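PDB 6TD7: THB11 from Chlamydomonas reinhardtii, which binds heme and probably oxygen through this pentacoordinate truncated-hemoglobin domain of a longer protein, crystallised here with cyanide and associated with nitrite reduction. Local coordinates for residues F60-Y72 / G117-A129. Residues are numbered along the deposited sequence; the frame is centred on the assembly and turned at random. Where two conformers were deposited one is given.
Sequences FVSWLFGPPNVPY and GEVMRRMLPYKDA. With HEM (protoporphyrin IX containing Fe), chain B.
Arg122 crosses from helix 113-123 to the end of helix 50-64, where Leu64 and Trp63 lie, and to the loop behind it, joining globin helices H and E of the truncated-hemoglobin fold. Its CB packs on Leu64 CD1 at 3.8 Å, and CD lies near Leu64 O. Arg122 NE passes Trp63 CZ2 at 3.7 Å and donates to a water 2.8 Å away. A bend at chi3 (132°) turns the guanidinium against the indole: Arg122 CZ stands 4.3 Å from the centroid of the Trp63 five-membered ring, an off-centre cation-pi contact, while Pro68 CA covers the other guanidinium face. At the tip, Arg122 NH1 makes weak bonds to Leu64 O, Gly66 O and Pro67 O. Arg122 NH2 reaches Pro67 O at 2.8 Å, in its carbonyl plane; its bond to Val70 O is weak. Trp63 NE1 donates to Val70 O at 2.6 Å, nearly straight at 169°, fixing the indole against the loop. With an alanine here instead of Trp63, the guanidinium is likely to lose the indole against one of its faces, and Val70 O its short, nearly straight donor. Toward the heme, Phe60 CE2 touches vinyl atom CBC, while the CE1/CZ edge of Phe60 meets the Tyr126 face (centroids 5.3 Å apart, planes at 79°). Trp63 CH2 joins this aromatic cluster at Tyr126 CE2, and Tyr126 OH ends 3.2 Å from Tyr72 CB.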
ATOM      1  N   PHE A  60       6.239   0.716  -6.183  1.00  6.38           N
ATOM      2  CA  PHE A  60       6.311   0.709  -4.728  1.00  8.67           C
ATOM      3  C   PHE A  60       6.268  -0.711  -4.172  1.00 12.03           C
ATOM      4  O   PHE A  60       7.023  -1.047  -3.251  1.00  5.63           O
ATOM      5  CB  PHE A  60       5.165   1.551  -4.151  1.00  6.73           C
ATOM      6  CG  PHE A  60       5.174   1.632  -2.655  1.00  4.12           C
ATOM      7  CD1 PHE A  60       5.986   2.544  -2.004  1.00  7.81           C
ATOM      8  CD2 PHE A  60       4.383   0.787  -1.899  1.00  8.55           C
ATOM      9  CE1 PHE A  60       6.010   2.609  -0.631  1.00 11.33           C
ATOM     10  CE2 PHE A  60       4.408   0.842  -0.530  1.00 11.17           C
ATOM     11  CZ  PHE A  60       5.225   1.758   0.108  1.00 14.62           C
ATOM     12  N   VAL A  61       5.378  -1.554  -4.697  1.00  7.54           N
ATOM     13  CA  VAL A  61       5.277  -2.919  -4.191  1.00  7.71           C
ATOM     14  C   VAL A  61       6.549  -3.695  -4.499  1.00  7.93           C
ATOM     15  O   VAL A  61       7.013  -4.503  -3.685  1.00 10.26           O
ATOM     16  CB  VAL A  61       4.039  -3.621  -4.778  1.00 10.95           C
ATOM     17  CG1 VAL A  61       4.033  -5.100  -4.406  1.00 16.46           C
ATOM     18  CG2 VAL A  61       2.788  -2.943  -4.288  1.00  9.67           C
ATOM     19  N   SER A  62       7.126  -3.471  -5.682  1.00 10.23           N
ATOM     20  CA  SER A  62       8.381  -4.121  -6.039  1.00  8.73           C
ATOM     21  C   SER A  62       9.492  -3.735  -5.073  1.00  8.84           C
ATOM     22  O   SER A  62      10.290  -4.585  -4.660  1.00  9.48           O
ATOM     23  CB  SER A  62       8.766  -3.753  -7.472  1.00  9.87           C
ATOM     24  OG  SER A  62       9.972  -4.383  -7.871  1.00 13.43           O
ATOM     25  N   TRP A  63       9.572  -2.449  -4.713  1.00  8.85           N
ATOM     26  CA  TRP A  63      10.521  -2.016  -3.694  1.00  9.74           C
ATOM     27  C   TRP A  63      10.206  -2.651  -2.345  1.00  7.69           C
ATOM     28  O   TRP A  63      11.109  -3.102  -1.628  1.00 10.86           O
ATOM     29  CB  TRP A  63      10.497  -0.489  -3.569  1.00 12.33           C
ATOM     30  CG  TRP A  63      11.127   0.027  -2.295  1.00  9.85           C
ATOM     31  CD1 TRP A  63      12.450   0.271  -2.083  1.00 13.57           C
ATOM     32  CD2 TRP A  63      10.458   0.356  -1.064  1.00 10.71           C
ATOM     33  NE1 TRP A  63      12.653   0.729  -0.805  1.00 12.61           N
ATOM     34  CE2 TRP A  63      11.446   0.794  -0.159  1.00  9.97           C
ATOM     35  CE3 TRP A  63       9.122   0.328  -0.644  1.00 14.64           C
ATOM     36  CZ2 TRP A  63      11.144   1.194   1.147  1.00 11.20           C
ATOM     37  CZ3 TRP A  63       8.820   0.729   0.652  1.00 11.79           C
ATOM     38  CH2 TRP A  63       9.828   1.159   1.530  1.00 13.54           C
ATOM     39  N   LEU A  64       8.921  -2.703  -1.996  1.00  6.36           N
ATOM     40  CA  LEU A  64       8.521  -3.129  -0.660  1.00  7.65           C
ATOM     41  C   LEU A  64       8.968  -4.553  -0.362  1.00  9.66           C
ATOM     42  O   LEU A  64       9.438  -4.841   0.745  1.00 12.20           O
ATOM     43  CB  LEU A  64       7.007  -3.008  -0.521  1.00 10.21           C
ATOM     44  CG  LEU A  64       6.392  -3.444   0.805  1.00 13.47           C
ATOM     45  CD1 LEU A  64       6.770  -2.502   1.915  1.00 14.58           C
ATOM     46  CD2 LEU A  64       4.888  -3.508   0.644  1.00 13.46           C
ATOM     47  N   PHE A  65       8.802  -5.465  -1.315  1.00  9.00           N
ATOM     48  CA  PHE A  65       9.231  -6.846  -1.127  1.00  7.46           C
ATOM     49  C   PHE A  65      10.642  -7.090  -1.641  1.00  8.70           C
ATOM     50  O   PHE A  65      11.085  -8.243  -1.697  1.00 11.68           O
ATOM     51  CB  PHE A  65       8.236  -7.796  -1.794  1.00 13.87           C
ATOM     52  CG  PHE A  65       6.910  -7.861  -1.091  1.00  9.25           C
ATOM     53  CD1 PHE A  65       6.733  -8.681   0.008  1.00 11.19           C
ATOM     54  CD2 PHE A  65       5.846  -7.086  -1.519  1.00  9.50           C
ATOM     55  CE1 PHE A  65       5.514  -8.737   0.657  1.00 15.29           C
ATOM     56  CE2 PHE A  65       4.630  -7.134  -0.869  1.00 13.44           C
ATOM     57  CZ  PHE A  65       4.464  -7.962   0.217  1.00 10.60           C
ATOM     58  N   GLY A  66      11.369  -6.031  -1.980  1.00  8.36           N
ATOM     59  CA  GLY A  66      12.708  -6.157  -2.490  1.00 10.57           C
ATOM     60  C   GLY A  66      13.747  -6.162  -1.391  1.00 12.45           C
ATOM     61  O   GLY A  66      13.443  -6.325  -0.204  1.00  9.76           O
ATOM     62  N   PRO A  67      15.005  -5.985  -1.775  1.00 13.20           N
ATOM     63  CA  PRO A  67      16.098  -5.951  -0.796  1.00 12.83           C
ATOM     64  C   PRO A  67      15.826  -4.961   0.321  1.00 12.27           C
ATOM     65  O   PRO A  67      15.177  -3.927   0.108  1.00 10.90           O
ATOM     66  CB  PRO A  67      17.305  -5.517  -1.643  1.00 15.98           C
ATOM     67  CG  PRO A  67      16.992  -6.021  -3.008  1.00 22.03           C
ATOM     68  CD  PRO A  67      15.496  -5.898  -3.162  1.00 12.95           C
ATOM     69  N   PRO A  68      16.324  -5.238   1.526  1.00 13.03           N
ATOM     70  CA  PRO A  68      16.113  -4.313   2.644  1.00 12.32           C
ATOM     71  C   PRO A  68      16.977  -3.069   2.524  1.00 11.26           C
ATOM     72  O   PRO A  68      17.955  -3.023   1.775  1.00 10.66           O
ATOM     73  CB  PRO A  68      16.525  -5.146   3.863  1.00 14.21           C
ATOM     74  CG  PRO A  68      17.617  -6.004   3.328  1.00 10.31           C
ATOM     75  CD  PRO A  68      17.173  -6.378   1.922  1.00 16.59           C
ATOM     76  N   ASN A  69      16.585  -2.041   3.283  1.00 15.53           N
ATOM     77  CA  ASN A  69      17.367  -0.831   3.515  1.00 13.57           C
ATOM     78  C   ASN A  69      17.369   0.142   2.341  1.00 18.32           C
ATOM     79  O   ASN A  69      17.397   1.358   2.549  1.00 19.99           O
ATOM     80  CB  ASN A  69      18.817  -1.185   3.872  1.00  8.82           C
ATOM     81  CG  ASN A  69      18.910  -2.081   5.081  1.00 14.79           C
ATOM     82  OD1 ASN A  69      19.636  -3.075   5.087  1.00 17.73           O
ATOM     83  ND2 ASN A  69      18.157  -1.741   6.114  1.00 11.59           N
ATOM     84  N   VAL A  70      17.353  -0.374   1.117  1.00 15.17           N
ATOM     85  CA  VAL A  70      17.286   0.474  -0.071  1.00 15.17           C
ATOM     86  C   VAL A  70      16.151   1.479   0.091  1.00 15.83           C
ATOM     87  O   VAL A  70      15.003   1.075   0.321  1.00 15.06           O
ATOM     88  CB  VAL A  70      17.076  -0.363  -1.342  1.00 25.33           C
ATOM     89  CG1 VAL A  70      16.933   0.544  -2.542  1.00 20.01           C
ATOM     90  CG2 VAL A  70      18.225  -1.326  -1.545  1.00 27.52           C
ATOM     91  N   PRO A  71      16.408   2.781  -0.021  1.00 13.76           N
ATOM     92  CA  PRO A  71      15.315   3.752   0.072  1.00 23.36           C
ATOM     93  C   PRO A  71      14.484   3.810  -1.200  1.00 16.34           C
ATOM     94  O   PRO A  71      14.978   3.616  -2.314  1.00 16.00           O
ATOM     95  CB  PRO A  71      16.041   5.081   0.319  1.00 24.36           C
ATOM     96  CG  PRO A  71      17.389   4.893  -0.266  1.00 26.78           C
ATOM     97  CD  PRO A  71      17.730   3.436  -0.092  1.00 17.43           C
ATOM     98  N   TYR A  72      13.197   4.088  -1.023  1.00 15.20           N
ATOM     99  CA  TYR A  72      12.297   4.216  -2.160  1.00 14.05           C
ATOM    100  C   TYR A  72      12.513   5.563  -2.837  1.00 16.11           C
ATOM    101  O   TYR A  72      12.535   6.604  -2.172  1.00 15.27           O
ATOM    102  CB  TYR A  72      10.845   4.071  -1.715  1.00 12.48           C
ATOM    103  CG  TYR A  72       9.846   4.159  -2.847  1.00 12.45           C
ATOM    104  CD1 TYR A  72       9.813   3.197  -3.847  1.00 12.83           C
ATOM    105  CD2 TYR A  72       8.930   5.198  -2.908  1.00 10.99           C
ATOM    106  CE1 TYR A  72       8.902   3.269  -4.877  1.00 13.63           C
ATOM    107  CE2 TYR A  72       8.012   5.277  -3.937  1.00 11.83           C
ATOM    108  CZ  TYR A  72       8.002   4.310  -4.918  1.00 13.75           C
ATOM    109  OH  TYR A  72       7.090   4.390  -5.943  1.00 15.84           O
ATOM    110  N   GLY A 117       5.059  -8.140  10.042  1.00  9.11           N
ATOM    111  CA  GLY A 117       5.559  -6.995  10.781  1.00 10.19           C
ATOM    112  C   GLY A 117       6.705  -6.311  10.065  1.00  9.90           C
ATOM    113  O   GLY A 117       6.787  -5.080  10.031  1.00  9.12           O
ATOM    114  N   GLU A 118       7.604  -7.100   9.476  1.00 11.33           N
ATOM    115  CA  GLU A 118       8.710  -6.540   8.708  1.00  8.62           C
ATOM    116  C   GLU A 118       8.206  -5.699   7.543  1.00  9.40           C
ATOM    117  O   GLU A 118       8.660  -4.566   7.336  1.00 10.08           O
ATOM    118  CB  GLU A 118       9.598  -7.681   8.209  1.00 13.99           C
ATOM    119  CG  GLU A 118      10.783  -7.269   7.358  1.00 21.51           C
ATOM    120  CD  GLU A 118      11.539  -8.476   6.841  1.00 35.40           C
ATOM    121  OE1 GLU A 118      11.320  -9.581   7.380  1.00 24.69           O
ATOM    122  OE2 GLU A 118      12.339  -8.330   5.894  1.00 29.14           O
ATOM    123  N   VAL A 119       7.259  -6.237   6.768  1.00 10.02           N
ATOM    124  CA  VAL A 119       6.688  -5.506   5.639  1.00 10.42           C
ATOM    125  C   VAL A 119       5.950  -4.260   6.120  1.00  8.72           C
ATOM    126  O   VAL A 119       6.111  -3.169   5.559  1.00  9.76           O
ATOM    127  CB  VAL A 119       5.758  -6.426   4.827  1.00 10.85           C
ATOM    128  CG1 VAL A 119       4.991  -5.649   3.761  1.00 10.33           C
ATOM    129  CG2 VAL A 119       6.558  -7.543   4.197  1.00  8.93           C
ATOM    130  N   MET A 120       5.116  -4.399   7.152  1.00  8.90           N
ATOM    131  CA  MET A 120       4.350  -3.238   7.602  1.00  7.82           C
ATOM    132  C   MET A 120       5.257  -2.157   8.188  1.00  7.42           C
ATOM    133  O   MET A 120       4.934  -0.968   8.085  1.00  9.07           O
ATOM    134  CB  MET A 120       3.285  -3.650   8.619  1.00 10.19           C
ATOM    135  CG  MET A 120       2.238  -4.619   8.081  1.00 15.12           C
ATOM    136  SD  MET A 120       1.633  -4.225   6.428  1.00 20.67           S
ATOM    137  CE  MET A 120       0.845  -2.646   6.740  1.00 23.82           C
ATOM    138  N   ARG A 121       6.387  -2.528   8.797  1.00 10.75           N
ATOM    139  CA  ARG A 121       7.305  -1.508   9.298  1.00 11.14           C
ATOM    140  C   ARG A 121       7.934  -0.716   8.158  1.00 10.34           C
ATOM    141  O   ARG A 121       8.206   0.479   8.309  1.00  9.34           O
ATOM    142  CB  ARG A 121       8.393  -2.139  10.169  1.00 13.08           C
ATOM    143  CG  ARG A 121       7.972  -2.325  11.622  1.00 15.39           C
ATOM    144  CD  ARG A 121       9.134  -2.765  12.523  1.00 16.31           C
ATOM    145  NE  ARG A 121       9.706  -4.029  12.077  1.00 17.27           N
ATOM    146  CZ  ARG A 121       9.262  -5.230  12.438  1.00 21.24           C
ATOM    147  NH1 ARG A 121       8.233  -5.355  13.267  1.00 17.22           N
ATOM    148  NH2 ARG A 121       9.853  -6.313  11.957  1.00 19.97           N
ATOM    149  N   ARG A 122       8.163  -1.358   7.010  1.00  8.37           N
ATOM    150  CA  ARG A 122       8.687  -0.642   5.856  1.00 12.60           C
ATOM    151  C   ARG A 122       7.660   0.324   5.281  1.00 10.15           C
ATOM    152  O   ARG A 122       8.026   1.365   4.724  1.00 12.97           O
ATOM    153  CB  ARG A 122       9.106  -1.633   4.777  1.00 18.53           C
ATOM    154  CG  ARG A 122      10.579  -1.913   4.724  1.00 32.53           C
ATOM    155  CD  ARG A 122      10.934  -2.604   3.422  1.00 22.43           C
ATOM    156  NE  ARG A 122      12.083  -1.969   2.792  1.00 23.34           N
ATOM    157  CZ  ARG A 122      12.741  -2.474   1.757  1.00 21.80           C
ATOM    158  NH1 ARG A 122      12.366  -3.634   1.228  1.00 21.33           N
ATOM    159  NH2 ARG A 122      13.781  -1.816   1.261  1.00 18.69           N
ATOM    160  N   MET A 123       6.379  -0.012   5.414  0.63 11.86           N
ATOM    161  CA  MET A 123       5.309   0.794   4.846  0.63 11.71           C
ATOM    162  C   MET A 123       4.907   1.939   5.763  0.63 14.08           C
ATOM    163  O   MET A 123       4.408   2.963   5.285  0.63 12.02           O
ATOM    164  CB  MET A 123       4.096  -0.092   4.575  0.63 15.78           C
ATOM    165  CG  MET A 123       2.991   0.594   3.811  0.63 13.96           C
ATOM    166  SD  MET A 123       1.537  -0.454   3.651  0.63 16.42           S
ATOM    167  CE  MET A 123       2.215  -1.868   2.787  0.63 18.75           C
ATOM    168  N   LEU A 124       5.115   1.780   7.069  0.63 14.93           N
ATOM    169  CA  LEU A 124       4.607   2.760   8.020  0.63 15.51           C
ATOM    170  C   LEU A 124       5.090   4.177   7.744  0.63 12.78           C
ATOM    171  O   LEU A 124       4.266   5.103   7.819  0.63 13.93           O
ATOM    172  CB  LEU A 124       4.982   2.339   9.445  0.63 20.34           C
ATOM    173  CG  LEU A 124       4.635   3.349  10.540  0.63 19.21           C
ATOM    174  CD1 LEU A 124       3.165   3.728  10.483  0.63 27.11           C
ATOM    175  CD2 LEU A 124       4.992   2.778  11.906  0.63 20.15           C
ATOM    176  N   PRO A 125       6.363   4.425   7.439  1.00 11.37           N
ATOM    177  CA  PRO A 125       6.793   5.808   7.187  1.00 14.95           C
ATOM    178  C   PRO A 125       5.963   6.520   6.124  1.00 12.80           C
ATOM    179  O   PRO A 125       5.899   7.755   6.117  1.00 10.02           O
ATOM    180  CB  PRO A 125       8.255   5.642   6.747  1.00 15.82           C
ATOM    181  CG  PRO A 125       8.690   4.337   7.355  1.00 16.38           C
ATOM    182  CD  PRO A 125       7.473   3.461   7.312  1.00 15.14           C
ATOM    183  N   TYR A 126       5.313   5.780   5.231  1.00 11.73           N
ATOM    184  CA  TYR A 126       4.612   6.427   4.125  1.00 13.98           C
ATOM    185  C   TYR A 126       3.264   6.978   4.536  1.00 10.01           C
ATOM    186  O   TYR A 126       2.675   7.748   3.768  1.00  9.25           O
ATOM    187  CB  TYR A 126       4.527   5.457   2.948  1.00 10.90           C
ATOM    188  CG  TYR A 126       5.907   5.391   2.376  1.00 11.77           C
ATOM    189  CD1 TYR A 126       6.343   6.359   1.490  1.00 12.25           C
ATOM    190  CD2 TYR A 126       6.817   4.445   2.821  1.00  8.44           C
ATOM    191  CE1 TYR A 126       7.627   6.352   1.014  1.00 14.26           C
ATOM    192  CE2 TYR A 126       8.107   4.430   2.350  1.00 13.65           C
ATOM    193  CZ  TYR A 126       8.505   5.388   1.446  1.00 16.45           C
ATOM    194  OH  TYR A 126       9.787   5.394   0.965  1.00 19.80           O
ATOM    195  N   LYS A 127       2.796   6.673   5.744  1.00 11.91           N
ATOM    196  CA  LYS A 127       1.665   7.410   6.288  1.00 11.12           C
ATOM    197  C   LYS A 127       2.045   8.867   6.532  1.00  8.67           C
ATOM    198  O   LYS A 127       1.376   9.782   6.042  1.00  9.85           O
ATOM    199  CB  LYS A 127       1.174   6.757   7.575  1.00 13.45           C
ATOM    200  CG  LYS A 127      -0.008   7.470   8.182  1.00 12.09           C
ATOM    201  CD  LYS A 127      -0.425   6.819   9.485  1.00 15.86           C
ATOM    202  CE  LYS A 127      -1.564   7.581  10.125  1.00 20.31           C
ATOM    203  NZ  LYS A 127      -2.038   6.898  11.358  1.00 16.25           N
ATOM    204  N   ASP A 128       3.129   9.101   7.279  1.00 11.37           N
ATOM    205  CA  ASP A 128       3.610  10.465   7.484  1.00  8.35           C
ATOM    206  C   ASP A 128       3.964  11.143   6.161  1.00 11.20           C
ATOM    207  O   ASP A 128       3.761  12.351   6.000  1.00 11.91           O
ATOM    208  CB  ASP A 128       4.825  10.452   8.415  1.00 13.29           C
ATOM    209  CG  ASP A 128       4.444  10.305   9.879  1.00 20.70           C
ATOM    210  OD1 ASP A 128       3.241  10.378  10.207  1.00 14.07           O
ATOM    211  OD2 ASP A 128       5.363  10.129  10.705  1.00 22.35           O
ATOM    212  N   ALA A 129       4.504  10.383   5.204  1.00 11.80           N
ATOM    213  CA  ALA A 129       4.850  10.976   3.917  1.00  9.21           C
ATOM    214  C   ALA A 129       3.615  11.523   3.214  1.00 12.36           C
ATOM    215  O   ALA A 129       3.645  12.628   2.659  1.00 13.28           O
ATOM    216  CB  ALA A 129       5.549   9.947   3.028  1.00 14.47           C
TER
HETATM  217  CHA HEM B 201      -1.481   6.025  -5.775  1.00 16.99           C
HETATM  218  CHB HEM B 201      -5.691   6.028  -3.308  1.00 14.35           C
HETATM  219  CHC HEM B 201      -3.746   3.427   0.305  1.00 15.80           C
HETATM  220  CHD HEM B 201       0.605   3.808  -1.932  1.00 17.70           C
HETATM  221  C1A HEM B 201      -2.811   6.233  -5.454  1.00 13.79           C
HETATM  222  C2A HEM B 201      -3.846   6.855  -6.267  1.00 14.61           C
HETATM  223  C3A HEM B 201      -4.985   6.839  -5.566  1.00 13.97           C
HETATM  224  C4A HEM B 201      -4.735   6.215  -4.289  1.00 17.98           C
HETATM  225  CMA HEM B 201      -6.356   7.380  -6.021  1.00 19.25           C
HETATM  226  CAA HEM B 201      -3.714   7.422  -7.700  1.00 26.87           C
HETATM  227  CBA HEM B 201      -2.625   8.476  -7.809  1.00 35.16           C
HETATM  228  CGA HEM B 201      -2.382   8.786  -9.267  1.00 31.71           C
HETATM  229  O1A HEM B 201      -1.764   9.846  -9.543  1.00 59.51           O
HETATM  230  O2A HEM B 201      -2.796   7.986 -10.149  1.00 22.05           O
HETATM  231  C1B HEM B 201      -5.548   5.282  -2.156  1.00 15.16           C
HETATM  232  C2B HEM B 201      -6.611   4.933  -1.237  1.00 15.96           C
HETATM  233  C3B HEM B 201      -6.087   4.225  -0.232  1.00 10.85           C
HETATM  234  C4B HEM B 201      -4.666   4.088  -0.477  1.00 15.78           C
HETATM  235  CMB HEM B 201      -8.095   5.328  -1.390  1.00 19.83           C
HETATM  236  CAB HEM B 201      -6.888   3.654   0.960  1.00 15.11           C
HETATM  237  CBB HEM B 201      -6.291   3.220   2.072  1.00 17.47           C
HETATM  238  C1C HEM B 201      -2.414   3.303  -0.026  1.00 15.70           C
HETATM  239  C2C HEM B 201      -1.465   2.549   0.746  1.00 17.86           C
HETATM  240  C3C HEM B 201      -0.273   2.656   0.164  1.00 19.82           C
HETATM  241  C4C HEM B 201      -0.402   3.462  -1.040  1.00 16.69           C
HETATM  242  CMC HEM B 201      -1.783   1.787   2.052  1.00 22.84           C
HETATM  243  CAC HEM B 201       0.997   1.981   0.711  1.00 25.28           C
HETATM  244  CBC HEM B 201       2.170   2.605   0.605  1.00 35.32           C
HETATM  245  C1D HEM B 201       0.400   4.351  -3.191  1.00 20.78           C
HETATM  246  C2D HEM B 201       1.360   4.388  -4.274  1.00 14.40           C
HETATM  247  C3D HEM B 201       0.790   5.002  -5.319  1.00 13.65           C
HETATM  248  C4D HEM B 201      -0.565   5.367  -4.963  1.00 11.66           C
HETATM  249  CMD HEM B 201       2.793   3.818  -4.199  1.00 12.78           C
HETATM  250  CAD HEM B 201       1.413   5.241  -6.705  1.00 14.86           C
HETATM  251  CBD HEM B 201       2.267   6.490  -6.787  1.00 26.31           C
HETATM  252  CGD HEM B 201       2.872   6.406  -8.162  1.00 19.38           C
HETATM  253  O1D HEM B 201       4.041   5.952  -8.278  1.00 20.57           O
HETATM  254  O2D HEM B 201       2.165   6.759  -9.141  1.00 21.54           O
HETATM  255  NA  HEM B 201      -3.398   5.860  -4.254  1.00 12.75           N
HETATM  256  NB  HEM B 201      -4.372   4.744  -1.663  1.00 11.26           N
HETATM  257  NC  HEM B 201      -1.737   3.842  -1.120  1.00 13.78           N
HETATM  258  ND  HEM B 201      -0.759   4.957  -3.652  1.00 11.13           N
HETATM  259 FE   HEM B 201      -2.526   4.830  -2.699  1.00 21.92          FE
HETATM  260  O   HOH W   1      13.491   0.381   3.196  1.00 30.15           O